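Local structure of putative cell filamentation protein (Bartonella quintana, 4N67) at residues Thr41-Ala45 and Cys68-Lys72; Leu133-Phe138 and Ala174-Ile178. The protein probably transfers AMP from ATP to target proteins as a Fic-domain effector, and is seen here with ADP bound. The protein carries 2 engineered substitutions. One frame throughout, in Å; residues are numbered along the deposited sequence. Where two conformers were deposited one is given.

Interaction 1. Residues Thr41-Ala45 and Cys68-Lys72; sequences TAREA and CLFHK. Engineered in segment 68-72: Lys72 (natural residue Asn).
Glu44 of helix 30-48 reaches across to segment 68-72 and meets Lys72, an engineered residue. The Glu44 chain leaves with CG beside the backbone N (chi1 -64°) and bends again at chi2 (-70°). This folds the carboxylate over the backbone at Cys68. Glu44 CG lies 3.6 Å from Cys68 O. The Lys72 chain runs extended beyond CG and crosses Glu44 obliquely. Lys72 NZ donates to the syn lone pair of Glu44 OE2 at 2.7 Å, forming a salt bridge. The guanidinium of Arg43 lies near the same ammonium, with Arg43 NH2 4.2 Å from Lys72 NZ. Both basic groups gather at the Glu44 carboxylate, while Arg43 NH2 forms its salt bridge with Glu40. Water 2 lies between Glu44 OE1 and Cys68 O, in bonding distance of both. Water 1 accepts from Lys72 N, lies within donating distance of Cys68 O and bonds at most weakly to Glu44 OE2.

The deeper side is apolar. Thr41 CG2 stands over one face of the Phe70 ring, 3.9 Å from its centroid, in a CH-pi contact. Its OG1 turns elsewhere and bonds within its own helix, to Cys37 O. Leu69 CD2 packs on Ala45, 4.0 Å from Ala45 CB. The contact joins two helices of a Fic-family fold, and the Phe70 side chain lies about 5 Å from the bound magnesium ion beside the ADP pocket.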
loop_
_atom_site.group_PDB
_atom_site.type_symbol
_atom_site.label_atom_id
_atom_site.label_comp_id
_atom_site.label_asym_id
_atom_site.label_seq_id
_atom_site.Cartn_x
_atom_site.Cartn_y
_atom_site.Cartn_z
ATOM N N THR A 41 -0.769 -10.005 9.239
ATOM C CA THR A 41 -0.317 -8.689 8.734
ATOM C C THR A 41 -0.480 -7.598 9.807
ATOM O O THR A 41 0.330 -6.668 9.877
ATOM C CB THR A 41 -1.060 -8.237 7.455
ATOM O OG1 THR A 41 -2.482 -8.186 7.705
ATOM C CG2 THR A 41 -0.840 -9.206 6.355
ATOM N N ALA A 42 -1.503 -7.698 10.659
ATOM C CA ALA A 42 -1.651 -6.752 11.758
ATOM C C ALA A 42 -0.477 -6.863 12.711
ATOM O O ALA A 42 0.106 -5.849 13.164
ATOM C CB ALA A 42 -2.972 -6.969 12.488
ATOM N N ARG A 43 -0.099 -8.095 13.054
ATOM C CA ARG A 43 1.020 -8.325 13.943
ATOM C C ARG A 43 2.342 -7.875 13.342
ATOM O O ARG A 43 3.178 -7.258 14.009
ATOM C CB ARG A 43 1.027 -9.819 14.334
ATOM C CG ARG A 43 2.060 -10.195 15.377
ATOM C CD ARG A 43 1.877 -11.652 15.801
ATOM N NE ARG A 43 2.198 -12.500 14.680
ATOM C CZ ARG A 43 3.424 -12.848 14.322
ATOM N NH1 ARG A 43 4.480 -12.474 15.021
ATOM N NH2 ARG A 43 3.584 -13.630 13.256
ATOM N N GLU A 44 2.549 -8.165 12.050
ATOM C CA GLU A 44 3.756 -7.719 11.383
ATOM C C GLU A 44 3.817 -6.206 11.342
ATOM O O GLU A 44 4.901 -5.647 11.455
ATOM C CB GLU A 44 3.818 -8.242 9.963
ATOM C CG GLU A 44 3.910 -9.761 9.838
ATOM C CD GLU A 44 5.214 -10.351 10.281
ATOM O OE1 GLU A 44 6.177 -9.665 10.707
ATOM O OE2 GLU A 44 5.270 -11.601 10.199
ATOM N N ALA A 45 2.665 -5.554 11.210
ATOM C CA ALA A 45 2.660 -4.077 11.235
ATOM C C ALA A 45 3.065 -3.525 12.606
ATOM O O ALA A 45 3.854 -2.576 12.704
ATOM C CB ALA A 45 1.318 -3.556 10.789
ATOM N N CYS A 68 7.768 -7.513 4.367
ATOM C CA CYS A 68 7.691 -7.709 5.818
ATOM C C CYS A 68 6.280 -8.123 6.213
ATOM O O CYS A 68 6.088 -9.062 6.994
ATOM C CB CYS A 68 8.131 -6.446 6.550
ATOM S SG CYS A 68 9.895 -6.080 6.402
ATOM N N LEU A 69 5.290 -7.442 5.662
ATOM C CA LEU A 69 3.903 -7.739 6.048
ATOM C C LEU A 69 3.428 -9.097 5.544
ATOM O O LEU A 69 2.648 -9.756 6.236
ATOM C CB LEU A 69 2.919 -6.639 5.567
ATOM C CG LEU A 69 3.164 -5.242 6.126
ATOM C CD1 LEU A 69 2.154 -4.257 5.556
ATOM C CD2 LEU A 69 3.166 -5.185 7.648
ATOM N N PHE A 70 3.895 -9.537 4.377
ATOM C CA PHE A 70 3.296 -10.664 3.702
ATOM C C PHE A 70 4.175 -11.879 3.479
ATOM O O PHE A 70 3.667 -12.901 3.003
ATOM C CB PHE A 70 2.679 -10.246 2.364
ATOM C CG PHE A 70 1.468 -9.394 2.511
ATOM C CD1 PHE A 70 0.246 -9.987 2.705
ATOM C CD2 PHE A 70 1.548 -8.004 2.492
ATOM C CE1 PHE A 70 -0.898 -9.216 2.869
ATOM C CE2 PHE A 70 0.406 -7.240 2.673
ATOM C CZ PHE A 70 -0.805 -7.849 2.886
ATOM N N HIS A 71 5.453 -11.833 3.803
ATOM C CA HIS A 71 6.312 -12.956 3.436
ATOM C C HIS A 71 5.975 -14.277 4.103
ATOM O O HIS A 71 6.282 -15.317 3.546
ATOM C CB HIS A 71 7.795 -12.665 3.563
ATOM C CG HIS A 71 8.307 -12.757 4.936
ATOM N ND1 HIS A 71 8.203 -11.749 5.871
ATOM C CD2 HIS A 71 9.007 -13.755 5.533
ATOM C CE1 HIS A 71 8.788 -12.133 6.991
ATOM N NE2 HIS A 71 9.288 -13.337 6.805
ATOM N N LYS A 72 5.346 -14.252 5.274
ATOM C CA LYS A 72 4.938 -15.521 5.888
ATOM C C LYS A 72 3.652 -16.063 5.267
ATOM O O LYS A 72 3.308 -17.219 5.488
ATOM C CB LYS A 72 4.797 -15.383 7.404
ATOM C CG LYS A 72 6.147 -15.037 8.012
ATOM C CD LYS A 72 6.130 -14.836 9.502
ATOM C CE LYS A 72 7.354 -14.027 9.944
ATOM N NZ LYS A 72 7.176 -13.245 11.203
HETATM O O HOH W 1 5.086 -11.896 7.016
HETATM O O HOH W 2 8.317 -9.666 8.919
#

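Interaction 2. Residues Leu133-Phe138 and Ala174-Ile178; sequences LSRQEF and AGYKI
Phe138 and Tyr176 stack with their rings offset, centroids 4.4 Å apart and planes 17° from parallel. The two side chains slide past each other in opposite directions. Each CB therefore lies over the partner's ring: Phe138 CB on Tyr176 and Tyr176 CB on Phe138, both as CH-pi contacts. Phe138 projects with CG anti to the backbone N (chi1 176°), which carries its ring toward the strand. The closest ring atoms are Phe138 CG and Tyr176 CD2, at 3.5 Å. Ile178 CD1 meets the Phe138 edge in the ring plane, 3.8 Å from Phe138 CE2. Ala174 CB approaches Phe138 CE1 obliquely at the same distance.

The contact packs the start of helix 135-152 against strand 176-178, which pairs antiparallel with strand 212-214. Helix 164-174 leads into strand 176-178 through a Schellman motif, with Gly175 at positive phi.

Tyr176 extends past the stack to the loop before helix 135-152. Tyr176 OH donates to Leu133 O at 2.9 Å, tilted 34° out of the carbonyl plane. Next to it, Ser134 and Glu137 form a capping box: Glu137 N donates to Ser134 OG at 3.1 Å, and Ser134 N to Glu137 OE1. Arg135 passes the Tyr176 ring obliquely, and its NH2 bonds to Thr212 O. Water 3 accepts from Leu133 N and donates weakly to Ala174 O, 3.4 Å away.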
loop_
_atom_site.group_PDB
_atom_site.type_symbol
_atom_site.label_atom_id
_atom_site.label_comp_id
_atom_site.label_asym_id
_atom_site.label_seq_id
_atom_site.Cartn_x
_atom_site.Cartn_y
_atom_site.Cartn_z
ATOM N N LEU A 133 6.761 21.204 6.220
ATOM C CA LEU A 133 5.434 21.664 5.858
ATOM C C LEU A 133 4.592 22.022 7.065
ATOM O O LEU A 133 4.763 21.473 8.172
ATOM C CB LEU A 133 4.694 20.597 5.039
ATOM C CG LEU A 133 5.379 20.150 3.747
ATOM C CD1 LEU A 133 4.590 19.068 3.052
ATOM C CD2 LEU A 133 5.534 21.347 2.818
ATOM N N SER A 134 3.635 22.902 6.821
ATOM C CA SER A 134 2.583 23.172 7.763
ATOM C C SER A 134 1.718 21.925 7.863
ATOM O O SER A 134 1.731 21.045 6.975
ATOM C CB SER A 134 1.727 24.364 7.326
ATOM O OG SER A 134 0.852 24.022 6.255
ATOM N N ARG A 135 0.927 21.871 8.913
ATOM C CA ARG A 135 0.027 20.737 9.100
ATOM C C ARG A 135 -0.955 20.561 7.944
ATOM O O ARG A 135 -1.149 19.439 7.453
ATOM C CB ARG A 135 -0.758 20.937 10.367
ATOM C CG ARG A 135 -1.464 19.697 10.813
ATOM C CD ARG A 135 -2.002 19.938 12.186
ATOM N NE ARG A 135 -2.751 18.804 12.666
ATOM C CZ ARG A 135 -3.273 18.723 13.881
ATOM N NH1 ARG A 135 -3.163 19.729 14.748
ATOM N NH2 ARG A 135 -3.931 17.639 14.229
ATOM N N GLN A 136 -1.552 21.663 7.505
ATOM C CA GLN A 136 -2.504 21.630 6.386
ATOM C C GLN A 136 -1.802 21.155 5.106
ATOM O O GLN A 136 -2.315 20.305 4.386
ATOM C CB GLN A 136 -3.101 23.021 6.157
ATOM N N GLU A 137 -0.652 21.739 4.807
ATOM C CA GLU A 137 0.141 21.340 3.636
ATOM C C GLU A 137 0.561 19.876 3.687
ATOM O O GLU A 137 0.560 19.171 2.664
ATOM C CB GLU A 137 1.393 22.175 3.514
ATOM C CG GLU A 137 1.048 23.585 3.121
ATOM C CD GLU A 137 2.179 24.541 3.327
ATOM O OE1 GLU A 137 3.270 24.156 3.831
ATOM O OE2 GLU A 137 1.955 25.719 2.987
ATOM N N PHE A 138 0.984 19.440 4.868
ATOM C CA PHE A 138 1.431 18.082 4.989
ATOM C C PHE A 138 0.266 17.150 4.650
ATOM O O PHE A 138 0.422 16.180 3.890
ATOM C CB PHE A 138 1.976 17.769 6.379
ATOM C CG PHE A 138 2.346 16.329 6.517
ATOM C CD1 PHE A 138 3.563 15.861 6.044
ATOM C CD2 PHE A 138 1.441 15.421 7.023
ATOM C CE1 PHE A 138 3.885 14.515 6.102
ATOM C CE2 PHE A 138 1.742 14.076 7.083
ATOM C CZ PHE A 138 2.972 13.628 6.628
ATOM N N ALA A 174 8.782 12.972 8.809
ATOM C CA ALA A 174 8.455 14.389 8.546
ATOM C C ALA A 174 7.975 15.095 9.791
ATOM O O ALA A 174 7.657 16.296 9.698
ATOM C CB ALA A 174 7.399 14.503 7.469
ATOM N N GLY A 175 7.908 14.371 10.915
ATOM C CA GLY A 175 7.437 14.929 12.196
ATOM C C GLY A 175 5.941 14.832 12.456
ATOM O O GLY A 175 5.427 15.497 13.345
ATOM N N TYR A 176 5.238 13.984 11.729
ATOM C CA TYR A 176 3.778 13.844 11.907
ATOM C C TYR A 176 3.381 12.404 12.192
ATOM O O TYR A 176 3.915 11.459 11.573
ATOM C CB TYR A 176 3.073 14.319 10.647
ATOM C CG TYR A 176 3.110 15.813 10.451
ATOM C CD1 TYR A 176 2.227 16.621 11.138
ATOM C CD2 TYR A 176 4.052 16.442 9.603
ATOM C CE1 TYR A 176 2.237 17.990 11.005
ATOM C CE2 TYR A 176 4.063 17.818 9.471
ATOM C CZ TYR A 176 3.156 18.595 10.169
ATOM O OH TYR A 176 3.145 19.992 10.076
ATOM N N LYS A 177 2.443 12.219 13.121
ATOM C CA LYS A 177 1.886 10.920 13.412
ATOM C C LYS A 177 0.636 10.765 12.559
ATOM O O LYS A 177 -0.274 11.554 12.678
ATOM C CB LYS A 177 1.503 10.770 14.894
ATOM C CG LYS A 177 0.879 9.411 15.149
ATOM C CD LYS A 177 0.717 9.041 16.605
ATOM C CE LYS A 177 0.094 7.658 16.712
ATOM N NZ LYS A 177 0.826 6.617 15.954
ATOM N N ILE A 178 0.595 9.735 11.710
ATOM C CA ILE A 178 -0.586 9.430 10.881
ATOM C C ILE A 178 -1.171 8.150 11.453
ATOM O O ILE A 178 -0.481 7.130 11.495
ATOM C CB ILE A 178 -0.214 9.233 9.399
ATOM C CG1 ILE A 178 0.424 10.505 8.830
ATOM C CG2 ILE A 178 -1.439 8.805 8.586
ATOM C CD1 ILE A 178 0.892 10.373 7.384
HETATM O O HOH W 3 6.500 18.466 7.337
#

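Interactions 1 and 2 follow one another along the chain. Their centres lie about 26 Å apart and their nearest atoms about 10 Å, so they do not touch. They differ in their relation to the nucleotide. Interaction 1 is close to it: the Phe70 side chain is about 6 Å from ADP. Interaction 2 is more distant, with the Ile178 side chain about 12 Å from ADP. It also lies more toward the periphery. The centre of interaction 2 is about 19 Å from the centre of the chain, that of interaction 1 about 13 Å. Segments 68-72 and 133-138 are both part of the Fic/DOC family region.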